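Local atomic coordinates of putative Outer membrane protein (Helicobacter pylori, PDB entry 6GW5), a protein that is the outer membrane adhesin SabA, present here as its adhesin domain, which probably acts as a lectin for Lewis-type glycans. Residues Ser40-Leu45 with Ala242-Gln247; Ala80-Thr85 with Tyr297-Asn302; Thr353-Thr358 with Gly395-Gln400; Thr357-Ala362 with Asp381-Pro386. One frame throughout, in Å; residues are numbered along the deposited sequence.

Contact 1: residues Ser40-Leu45 with Ala242-Gln247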
# COMPACT_ATOMS: atom_id res chain seq x y z
N SER A 40 -3.72 20.10 -11.28
CA SER A 40 -3.29 20.02 -9.93
C SER A 40 -3.11 18.55 -9.49
O SER A 40 -2.11 18.20 -8.92
CB SER A 40 -4.37 20.68 -9.13
OG SER A 40 -3.90 20.98 -7.89
N SER A 41 -4.13 17.73 -9.75
CA SER A 41 -4.15 16.31 -9.50
C SER A 41 -3.04 15.59 -10.23
O SER A 41 -2.28 14.78 -9.64
CB SER A 41 -5.49 15.77 -10.01
OG SER A 41 -6.53 16.43 -9.34
N LEU A 42 -2.88 15.96 -11.49
CA LEU A 42 -1.76 15.43 -12.29
C LEU A 42 -0.40 15.85 -11.71
O LEU A 42 0.49 15.01 -11.53
CB LEU A 42 -1.89 15.87 -13.74
CG LEU A 42 -0.81 15.38 -14.71
CD1 LEU A 42 -0.75 13.85 -14.82
CD2 LEU A 42 -1.01 15.99 -16.07
N ASN A 43 -0.25 17.13 -11.37
CA ASN A 43 1.02 17.59 -10.82
C ASN A 43 1.34 16.93 -9.47
O ASN A 43 2.49 16.63 -9.19
CB ASN A 43 1.05 19.10 -10.67
CG ASN A 43 1.15 19.84 -12.00
OD1 ASN A 43 0.61 20.93 -12.13
ND2 ASN A 43 1.80 19.24 -12.98
N TYR A 44 0.30 16.62 -8.71
CA TYR A 44 0.47 15.93 -7.48
C TYR A 44 1.07 14.56 -7.77
O TYR A 44 2.02 14.14 -7.14
CB TYR A 44 -0.82 15.77 -6.71
CG TYR A 44 -0.43 15.24 -5.38
CD1 TYR A 44 -0.25 13.89 -5.19
CD2 TYR A 44 -0.06 16.10 -4.37
CE1 TYR A 44 0.21 13.40 -4.00
CE2 TYR A 44 0.38 15.59 -3.17
CZ TYR A 44 0.51 14.23 -3.00
OH TYR A 44 0.98 13.72 -1.81
N LEU A 45 0.50 13.86 -8.72
CA LEU A 45 0.96 12.52 -9.04
C LEU A 45 2.38 12.49 -9.61
O LEU A 45 3.17 11.62 -9.30
CB LEU A 45 -0.03 11.89 -10.01
CG LEU A 45 -1.45 11.68 -9.47
CD1 LEU A 45 -2.34 11.22 -10.59
CD2 LEU A 45 -1.53 10.67 -8.31
N ALA A 242 6.43 10.85 -18.05
CA ALA A 242 7.06 11.72 -19.06
C ALA A 242 6.15 12.05 -20.25
O ALA A 242 6.33 13.12 -20.85
CB ALA A 242 8.36 11.10 -19.56
N SER A 243 5.20 11.16 -20.57
CA SER A 243 4.26 11.35 -21.68
C SER A 243 2.95 12.11 -21.32
O SER A 243 2.08 12.28 -22.19
CB SER A 243 3.90 9.99 -22.27
OG SER A 243 3.33 9.17 -21.27
N LEU A 244 2.84 12.58 -20.06
CA LEU A 244 1.67 13.32 -19.53
C LEU A 244 2.06 14.74 -19.13
O LEU A 244 2.81 14.92 -18.21
CB LEU A 244 1.14 12.61 -18.28
CG LEU A 244 0.25 11.39 -18.45
CD1 LEU A 244 0.17 10.51 -17.20
CD2 LEU A 244 -1.13 11.85 -18.82
N GLN A 245 1.56 15.78 -19.79
CA GLN A 245 1.82 17.17 -19.29
C GLN A 245 0.52 17.89 -18.94
O GLN A 245 -0.55 17.57 -19.50
CB GLN A 245 2.63 18.04 -20.27
CG GLN A 245 3.83 17.38 -20.91
CD GLN A 245 4.62 18.38 -21.71
OE1 GLN A 245 4.04 19.16 -22.47
NE2 GLN A 245 5.95 18.39 -21.54
N ALA A 246 0.65 18.90 -18.07
CA ALA A 246 -0.47 19.78 -17.67
C ALA A 246 -1.10 20.44 -18.91
O ALA A 246 -0.40 20.97 -19.76
CB ALA A 246 -0.02 20.85 -16.67
N GLN A 247 -2.42 20.36 -19.01
CA GLN A 247 -3.17 20.91 -20.13
C GLN A 247 -3.28 22.45 -19.88
O GLN A 247 -3.46 22.88 -18.75
CB GLN A 247 -4.55 20.18 -20.24
CG GLN A 247 -4.49 18.65 -20.08
CD GLN A 247 -4.99 17.86 -21.31
OE1 GLN A 247 -6.20 17.79 -21.57
NE2 GLN A 247 -4.06 17.29 -22.06
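In the helical body of the adhesin domain, helix 35-54 packs through Leu42 against Leu244-Ala246, part of the loop that joins helix 215-240 to helix 255-283. The contact is thus helix on irregular chain, the nearest CA atoms, those of Leu42 and Ala246, lying 7.0 Å apart. Leu42 does most of the touching. Its CG stands anti to the backbone N (chi1 -179°), which turns the isobutyl group to the loop with both methyls against it. CD1 reaches CB of Leu244 at 4.1 Å, the two leucine side chains meeting at a slant. CD2 lies against the peptide link between Gln245 and Ala246, 3.8 Å from Gln245 C and 3.9 Å from Ala246 N, and so packs on backbone rather than on a side chain. Leu244 is buried and also touches Phe257 and Phe264 of helix 255-283, and Leu45, one turn after Leu42, touches Phe264 as well. A polar tie lies close by, where Gln247 O accepts from Asn39 ND2. At the surface side the contact thins out, and the amide of exposed Asn43 merely brings ND2 to 4.4 Å from Ala246 CB.

Contact 2: residues Ala80-Thr85 with Tyr297-Asn302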
# COMPACT_ATOMS: atom_id res chain seq x y z
N ALA A 80 21.65 -15.65 14.08
CA ALA A 80 23.08 -15.89 14.06
C ALA A 80 23.79 -14.71 14.75
O ALA A 80 23.93 -14.72 15.99
CB ALA A 80 23.55 -16.08 12.62
N GLY A 81 24.18 -13.69 13.98
CA GLY A 81 24.83 -12.51 14.54
C GLY A 81 26.08 -12.89 15.28
O GLY A 81 26.94 -13.56 14.72
N ASN A 82 26.15 -12.51 16.55
CA ASN A 82 27.38 -12.56 17.35
C ASN A 82 27.34 -13.70 18.37
O ASN A 82 28.17 -13.75 19.25
CB ASN A 82 27.63 -11.20 18.07
CG ASN A 82 26.57 -10.87 19.14
OD1 ASN A 82 25.75 -11.71 19.52
ND2 ASN A 82 26.59 -9.63 19.62
N TYR A 83 26.37 -14.59 18.26
CA TYR A 83 26.16 -15.70 19.17
C TYR A 83 25.13 -16.59 18.49
O TYR A 83 23.96 -16.37 18.63
CB TYR A 83 25.62 -15.13 20.46
CG TYR A 83 25.40 -16.02 21.67
CD1 TYR A 83 25.35 -17.39 21.60
CD2 TYR A 83 25.21 -15.44 22.89
CE1 TYR A 83 25.13 -18.14 22.73
CE2 TYR A 83 24.99 -16.17 24.03
CZ TYR A 83 24.94 -17.52 23.95
OH TYR A 83 24.70 -18.18 25.13
N LEU A 84 25.59 -17.59 17.75
CA LEU A 84 24.73 -18.48 16.98
C LEU A 84 23.65 -19.17 17.82
O LEU A 84 23.89 -19.54 18.96
CB LEU A 84 25.59 -19.46 16.17
CG LEU A 84 26.16 -18.92 14.82
CD1 LEU A 84 26.48 -17.42 14.75
CD2 LEU A 84 27.35 -19.73 14.33
N THR A 85 22.44 -19.26 17.28
CA THR A 85 21.37 -20.02 17.94
C THR A 85 21.31 -21.47 17.45
O THR A 85 20.31 -22.15 17.62
CB THR A 85 19.98 -19.40 17.72
OG1 THR A 85 19.61 -19.52 16.33
CG2 THR A 85 19.98 -17.97 18.15
N TYR A 297 19.75 -5.53 17.86
CA TYR A 297 21.03 -4.86 18.00
C TYR A 297 21.58 -4.77 19.41
O TYR A 297 22.68 -4.31 19.57
CB TYR A 297 20.94 -3.44 17.47
CG TYR A 297 20.20 -2.45 18.37
CD1 TYR A 297 18.79 -2.47 18.48
CD2 TYR A 297 20.90 -1.50 19.10
CE1 TYR A 297 18.12 -1.57 19.30
CE2 TYR A 297 20.24 -0.57 19.91
CZ TYR A 297 18.86 -0.62 20.01
OH TYR A 297 18.19 0.28 20.81
N LEU A 298 20.81 -5.15 20.43
CA LEU A 298 21.31 -5.23 21.78
C LEU A 298 21.65 -6.66 22.25
O LEU A 298 21.97 -6.87 23.41
CB LEU A 298 20.31 -4.58 22.71
CG LEU A 298 20.30 -3.05 22.57
CD1 LEU A 298 19.12 -2.50 23.35
CD2 LEU A 298 21.59 -2.42 23.09
N LYS A 299 21.59 -7.62 21.34
CA LYS A 299 21.97 -8.97 21.63
C LYS A 299 23.41 -9.04 22.14
O LYS A 299 24.31 -8.40 21.63
CB LYS A 299 21.80 -9.84 20.38
CG LYS A 299 21.94 -11.33 20.64
CD LYS A 299 21.68 -12.11 19.39
CE LYS A 299 22.50 -13.38 19.35
NZ LYS A 299 22.09 -14.20 18.18
N ILE A 300 23.60 -9.80 23.18
CA ILE A 300 24.88 -9.82 23.88
C ILE A 300 25.53 -11.11 23.49
O ILE A 300 24.84 -12.09 23.40
CB ILE A 300 24.64 -9.86 25.36
CG1 ILE A 300 23.70 -8.74 25.77
CG2 ILE A 300 25.93 -9.80 26.15
CD1 ILE A 300 24.26 -7.34 25.58
N PRO A 301 26.83 -11.11 23.25
CA PRO A 301 27.44 -12.40 22.91
C PRO A 301 28.01 -13.01 24.19
O PRO A 301 28.20 -12.28 25.16
CB PRO A 301 28.54 -11.98 21.92
CG PRO A 301 29.03 -10.70 22.51
CD PRO A 301 27.85 -10.03 23.18
N ASN A 302 28.26 -14.32 24.21
CA ASN A 302 29.20 -14.91 25.17
C ASN A 302 30.51 -14.12 25.05
O ASN A 302 31.16 -14.20 24.00
CB ASN A 302 29.50 -16.34 24.75
CG ASN A 302 28.78 -17.39 25.57
OD1 ASN A 302 29.26 -17.79 26.61
ND2 ASN A 302 27.68 -17.90 25.05
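The chain from Ala80 to Tyr83 makes a type II' beta turn just after helix 60-79, with Gly81 in the position of positive phi, and it lies close to an extended loop, Tyr83 CA and Pro301 CA being 5.1 Å apart. The backbone bond closing the turn, Tyr83 N to Ala80 O, is weak at 3.3 Å. More of the grip comes from Lys299. With CG anti to its N (chi1 -170°), its chain stretches into the turn, bending slightly near the end, and NZ donates to Ala80 O at 2.9 Å and Tyr83 O at 2.9 Å, approaching both off the carbonyl planes. Leu78 O and Ser77 O also accept from NZ, so this buried ammonium gathers carbonyls from the C-terminal end of helix 60-79 and from the turn after it, where its charge is probably favourable. Asn82 runs past Lys299 in the reverse sense, and its ND2 gives a nearly straight bond (169°) to Lys299 O at 3.3 Å, in the plane of its own amide but above that of the carbonyl. The Tyr83 ring turns an edge to Ile300 O, 3.4 Å from CD2, while the Asn302 amide is tilted 62° to the ring. Beside the turn, Pro301 CB rests 3.6 Å from Asn82 CG.

Contact 3: residues Thr353-Thr358 with Gly395-Gln400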
# COMPACT_ATOMS: atom_id res chain seq x y z
N THR A 353 -22.81 10.64 -21.88
CA THR A 353 -23.87 9.82 -22.41
C THR A 353 -24.89 9.46 -21.34
O THR A 353 -26.09 9.46 -21.58
CB THR A 353 -23.29 8.55 -23.05
OG1 THR A 353 -22.53 8.94 -24.20
CG2 THR A 353 -24.38 7.51 -23.43
N GLU A 354 -24.38 9.09 -20.18
CA GLU A 354 -25.19 8.57 -19.09
C GLU A 354 -26.06 9.67 -18.51
O GLU A 354 -27.18 9.40 -18.10
CB GLU A 354 -24.29 7.99 -18.00
CG GLU A 354 -25.04 7.33 -16.85
CD GLU A 354 -24.08 6.63 -15.89
OE1 GLU A 354 -23.38 5.68 -16.33
OE2 GLU A 354 -24.04 7.05 -14.71
N ILE A 355 -25.53 10.89 -18.40
CA ILE A 355 -26.35 11.96 -17.85
C ILE A 355 -27.48 12.29 -18.79
O ILE A 355 -28.59 12.58 -18.33
CB ILE A 355 -25.51 13.22 -17.47
CG1 ILE A 355 -26.32 14.07 -16.51
CG2 ILE A 355 -25.02 13.99 -18.70
CD1 ILE A 355 -25.52 15.21 -15.98
N VAL A 356 -27.22 12.20 -20.10
CA VAL A 356 -28.25 12.51 -21.08
C VAL A 356 -29.33 11.43 -21.01
O VAL A 356 -30.51 11.76 -20.91
CB VAL A 356 -27.69 12.67 -22.51
CG1 VAL A 356 -28.82 12.84 -23.51
CG2 VAL A 356 -26.78 13.87 -22.61
N THR A 357 -28.94 10.15 -21.06
CA THR A 357 -29.91 9.08 -20.93
C THR A 357 -30.72 9.29 -19.66
O THR A 357 -31.92 9.19 -19.67
CB THR A 357 -29.25 7.70 -20.84
OG1 THR A 357 -28.32 7.57 -21.91
CG2 THR A 357 -30.23 6.60 -20.94
N THR A 358 -30.04 9.56 -18.57
CA THR A 358 -30.69 9.70 -17.30
C THR A 358 -31.66 10.90 -17.25
O THR A 358 -32.68 10.84 -16.61
CB THR A 358 -29.66 9.76 -16.18
OG1 THR A 358 -28.87 8.57 -16.23
CG2 THR A 358 -30.32 9.84 -14.81
N GLY A 395 -24.03 25.56 -20.27
CA GLY A 395 -23.54 24.23 -20.50
C GLY A 395 -24.62 23.24 -20.93
O GLY A 395 -25.76 23.19 -20.41
N GLN A 396 -24.19 22.39 -21.84
CA GLN A 396 -24.95 21.26 -22.34
C GLN A 396 -25.45 20.24 -21.29
O GLN A 396 -26.42 19.49 -21.53
CB GLN A 396 -24.00 20.51 -23.21
CG GLN A 396 -24.54 20.19 -24.54
CD GLN A 396 -23.52 19.43 -25.35
OE1 GLN A 396 -22.30 19.71 -25.32
NE2 GLN A 396 -24.00 18.42 -26.03
N TYR A 397 -24.72 20.12 -20.20
CA TYR A 397 -24.96 19.06 -19.23
C TYR A 397 -25.42 19.60 -17.86
O TYR A 397 -25.67 18.84 -16.95
CB TYR A 397 -23.71 18.20 -19.13
CG TYR A 397 -23.27 17.60 -20.47
CD1 TYR A 397 -24.09 16.68 -21.16
CD2 TYR A 397 -22.04 17.96 -21.05
CE1 TYR A 397 -23.68 16.12 -22.37
CE2 TYR A 397 -21.63 17.42 -22.25
CZ TYR A 397 -22.44 16.51 -22.91
OH TYR A 397 -21.99 16.01 -24.09
N ASN A 398 -25.62 20.92 -17.77
CA ASN A 398 -25.91 21.55 -16.53
C ASN A 398 -27.40 21.56 -16.23
O ASN A 398 -28.04 22.58 -16.14
CB ASN A 398 -25.33 22.93 -16.59
CG ASN A 398 -25.27 23.61 -15.26
OD1 ASN A 398 -25.35 22.97 -14.21
ND2 ASN A 398 -25.12 24.92 -15.28
N TYR A 399 -27.96 20.39 -16.03
CA TYR A 399 -29.41 20.26 -15.83
C TYR A 399 -29.82 20.93 -14.54
O TYR A 399 -29.06 20.90 -13.60
CB TYR A 399 -29.81 18.79 -15.76
CG TYR A 399 -29.56 18.11 -17.07
CD1 TYR A 399 -30.45 18.28 -18.12
CD2 TYR A 399 -28.44 17.32 -17.27
CE1 TYR A 399 -30.21 17.69 -19.35
CE2 TYR A 399 -28.21 16.70 -18.49
CZ TYR A 399 -29.08 16.90 -19.52
OH TYR A 399 -28.85 16.30 -20.73
N GLN A 400 -31.00 21.54 -14.50
CA GLN A 400 -31.52 22.13 -13.25
C GLN A 400 -32.61 21.30 -12.75
O GLN A 400 -33.54 20.97 -13.45
CB GLN A 400 -32.01 23.58 -13.40
CG GLN A 400 -30.91 24.56 -13.84
CD GLN A 400 -29.57 24.52 -13.02
OE1 GLN A 400 -28.54 24.05 -13.50
NE2 GLN A 400 -29.58 25.09 -11.82
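Ile355 carries its side chain from helix 348-370 between Tyr397 and Tyr399, and its CB splits it into two branches with different partners. The short branch, CG2, comes to 3.8 Å from CD1 of Tyr397, oblique to that ring. The long branch leaves with CG1 anti to the backbone N (chi1 -161°) and passes CE2 of Tyr399 at 3.8 Å, the two side chains running in opposite senses. At its tip, CD1 meets the edge of the Tyr399 ring in plane, 3.8 Å from CD2, and also lies near Tyr397 O. These tyrosines belong to the loop leading into strand 400-401, the second strand of a two-stranded antiparallel sheet with 383-384, and the contact lays that loop along the helix. Ile355 also touches Ile29 of helix 3-32, a region predicted to form a coiled coil. Val356, next along, adds a single methyl: CG2 touches the edge of the Tyr397 ring in plane, 3.8 Å from CE1, and reaches Tyr399 OH at 3.7 Å. Tyr397 is backed by its own neighbour, with Gln396 CB 3.8 Å above the ring plane and over its centre.

Contact 4: residues Thr357-Ala362 with Asp381-Pro386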
# COMPACT_ATOMS: atom_id res chain seq x y z
N THR A 357 -28.94 10.15 -21.06
CA THR A 357 -29.91 9.08 -20.93
C THR A 357 -30.72 9.29 -19.66
O THR A 357 -31.92 9.19 -19.67
CB THR A 357 -29.25 7.70 -20.84
OG1 THR A 357 -28.32 7.57 -21.91
CG2 THR A 357 -30.23 6.60 -20.94
N THR A 358 -30.04 9.56 -18.57
CA THR A 358 -30.69 9.70 -17.30
C THR A 358 -31.66 10.90 -17.25
O THR A 358 -32.68 10.84 -16.61
CB THR A 358 -29.66 9.76 -16.18
OG1 THR A 358 -28.87 8.57 -16.23
CG2 THR A 358 -30.32 9.84 -14.81
N TYR A 359 -31.33 11.97 -17.94
CA TYR A 359 -32.21 13.11 -17.98
C TYR A 359 -33.45 12.75 -18.73
O TYR A 359 -34.56 13.05 -18.29
CB TYR A 359 -31.51 14.27 -18.67
CG TYR A 359 -32.43 15.33 -19.23
CD1 TYR A 359 -33.25 16.08 -18.41
CD2 TYR A 359 -32.45 15.59 -20.60
CE1 TYR A 359 -34.09 17.06 -18.94
CE2 TYR A 359 -33.26 16.58 -21.14
CZ TYR A 359 -34.08 17.32 -20.30
OH TYR A 359 -34.87 18.31 -20.83
N ASN A 360 -33.25 12.18 -19.92
CA ASN A 360 -34.35 11.75 -20.76
C ASN A 360 -35.27 10.77 -20.04
O ASN A 360 -36.48 10.99 -19.98
CB ASN A 360 -33.84 11.23 -22.07
CG ASN A 360 -33.56 12.36 -23.03
OD1 ASN A 360 -34.45 13.10 -23.46
ND2 ASN A 360 -32.33 12.54 -23.34
N ASN A 361 -34.67 9.80 -19.36
CA ASN A 361 -35.45 8.89 -18.52
C ASN A 361 -36.24 9.61 -17.48
O ASN A 361 -37.39 9.30 -17.26
CB ASN A 361 -34.59 7.79 -17.87
CG ASN A 361 -34.08 6.77 -18.88
OD1 ASN A 361 -34.72 6.48 -19.90
ND2 ASN A 361 -32.93 6.25 -18.62
N ALA A 362 -35.60 10.59 -16.85
CA ALA A 362 -36.27 11.33 -15.78
C ALA A 362 -37.40 12.17 -16.33
O ALA A 362 -38.45 12.25 -15.71
CB ALA A 362 -35.29 12.17 -15.03
N ASP A 381 -41.60 19.55 -15.42
CA ASP A 381 -40.35 20.28 -15.52
C ASP A 381 -39.50 20.20 -14.21
O ASP A 381 -38.76 21.12 -13.88
CB ASP A 381 -40.62 21.75 -15.90
CG ASP A 381 -41.10 21.93 -17.36
OD1 ASP A 381 -40.89 21.07 -18.24
OD2 ASP A 381 -41.72 22.97 -17.62
N ILE A 382 -39.62 19.11 -13.46
CA ILE A 382 -38.80 18.94 -12.27
C ILE A 382 -37.30 18.94 -12.64
O ILE A 382 -36.45 19.36 -11.87
CB ILE A 382 -39.16 17.63 -11.51
CG1 ILE A 382 -38.45 17.55 -10.16
CG2 ILE A 382 -38.84 16.36 -12.31
CD1 ILE A 382 -39.15 16.61 -9.21
N ILE A 383 -36.99 18.47 -13.84
CA ILE A 383 -35.67 18.60 -14.40
C ILE A 383 -35.73 19.19 -15.79
O ILE A 383 -36.47 18.76 -16.64
CB ILE A 383 -34.92 17.25 -14.38
CG1 ILE A 383 -33.46 17.43 -14.82
CG2 ILE A 383 -35.59 16.24 -15.29
CD1 ILE A 383 -32.60 16.23 -14.52
N THR A 384 -34.81 20.10 -16.03
CA THR A 384 -34.80 20.95 -17.19
C THR A 384 -33.40 21.26 -17.62
O THR A 384 -32.47 21.08 -16.86
CB THR A 384 -35.50 22.23 -16.71
OG1 THR A 384 -36.76 22.27 -17.34
CG2 THR A 384 -34.69 23.51 -16.94
N LEU A 385 -33.24 21.70 -18.86
CA LEU A 385 -31.94 22.13 -19.36
C LEU A 385 -32.06 23.56 -19.88
O LEU A 385 -32.49 23.79 -21.01
CB LEU A 385 -31.39 21.20 -20.46
CG LEU A 385 -30.00 21.64 -21.01
CD1 LEU A 385 -28.94 21.57 -19.92
CD2 LEU A 385 -29.55 20.85 -22.24
N PRO A 386 -31.64 24.51 -19.06
CA PRO A 386 -31.76 25.91 -19.38
C PRO A 386 -31.16 26.31 -20.72
O PRO A 386 -30.04 25.93 -21.04
CB PRO A 386 -31.03 26.61 -18.21
CG PRO A 386 -31.22 25.68 -17.08
CD PRO A 386 -31.08 24.32 -17.70
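The shortest hydrogen bond within either segment, Asn361 N to Thr357 O at 2.8 Å, is a backbone bond of the helix that presents Tyr359 and Ala362 to Ile383. Between the two segments the meeting is apolar. Tyr359 leaves the helix with CG anti to its N (chi1 159°), which swings the ring out to where Ile383 crosses it. The CD1 side of the ring does the touching: CD1 lies 3.8 Å from CG1 of Ile383 and 3.9 Å from its CG2, so both branches lean on one corner of the phenol. CE1, one atom further out, brings the ring edge to Ile383 O at 3.7 Å, with the oxygen close to the ring plane. Ile383 CG2 also reaches back to Ala362 CB at 4.1 Å, so this one methyl touches both the tyrosine and the alanine. Tyr359 is in turn stacked with Tyr399. Strand 383-384 pairs antiparallel with strand 400-401, where Ile383 touches Ile401, and the small sheet lies beside helix 348-370. Helix 3-32 also packs on helix 348-370, its Tyr18 touching Thr358, Asn361 and Ala362.

Contacts 3 and 4 hold the same elements: both start on helix 348-370, share Thr357 and Thr358, and have centres about 7 Å apart. They join through a probable hydrogen bond from Gln400 N to Thr384 O, so the helix and the small sheet form one unit. Contact 1 lies about 28 Å from contact 3, centre to centre, and contact 2 about 70 Å from it, across the chain's centre. All four are partly buried, yet their chemistry differs. Contact 1 rests on leucine packing and contacts 3 and 4 on aliphatic groups against tyrosine rings, whereas contact 2 joins two loops largely by lysine and amide hydrogen bonds to backbone carbonyls.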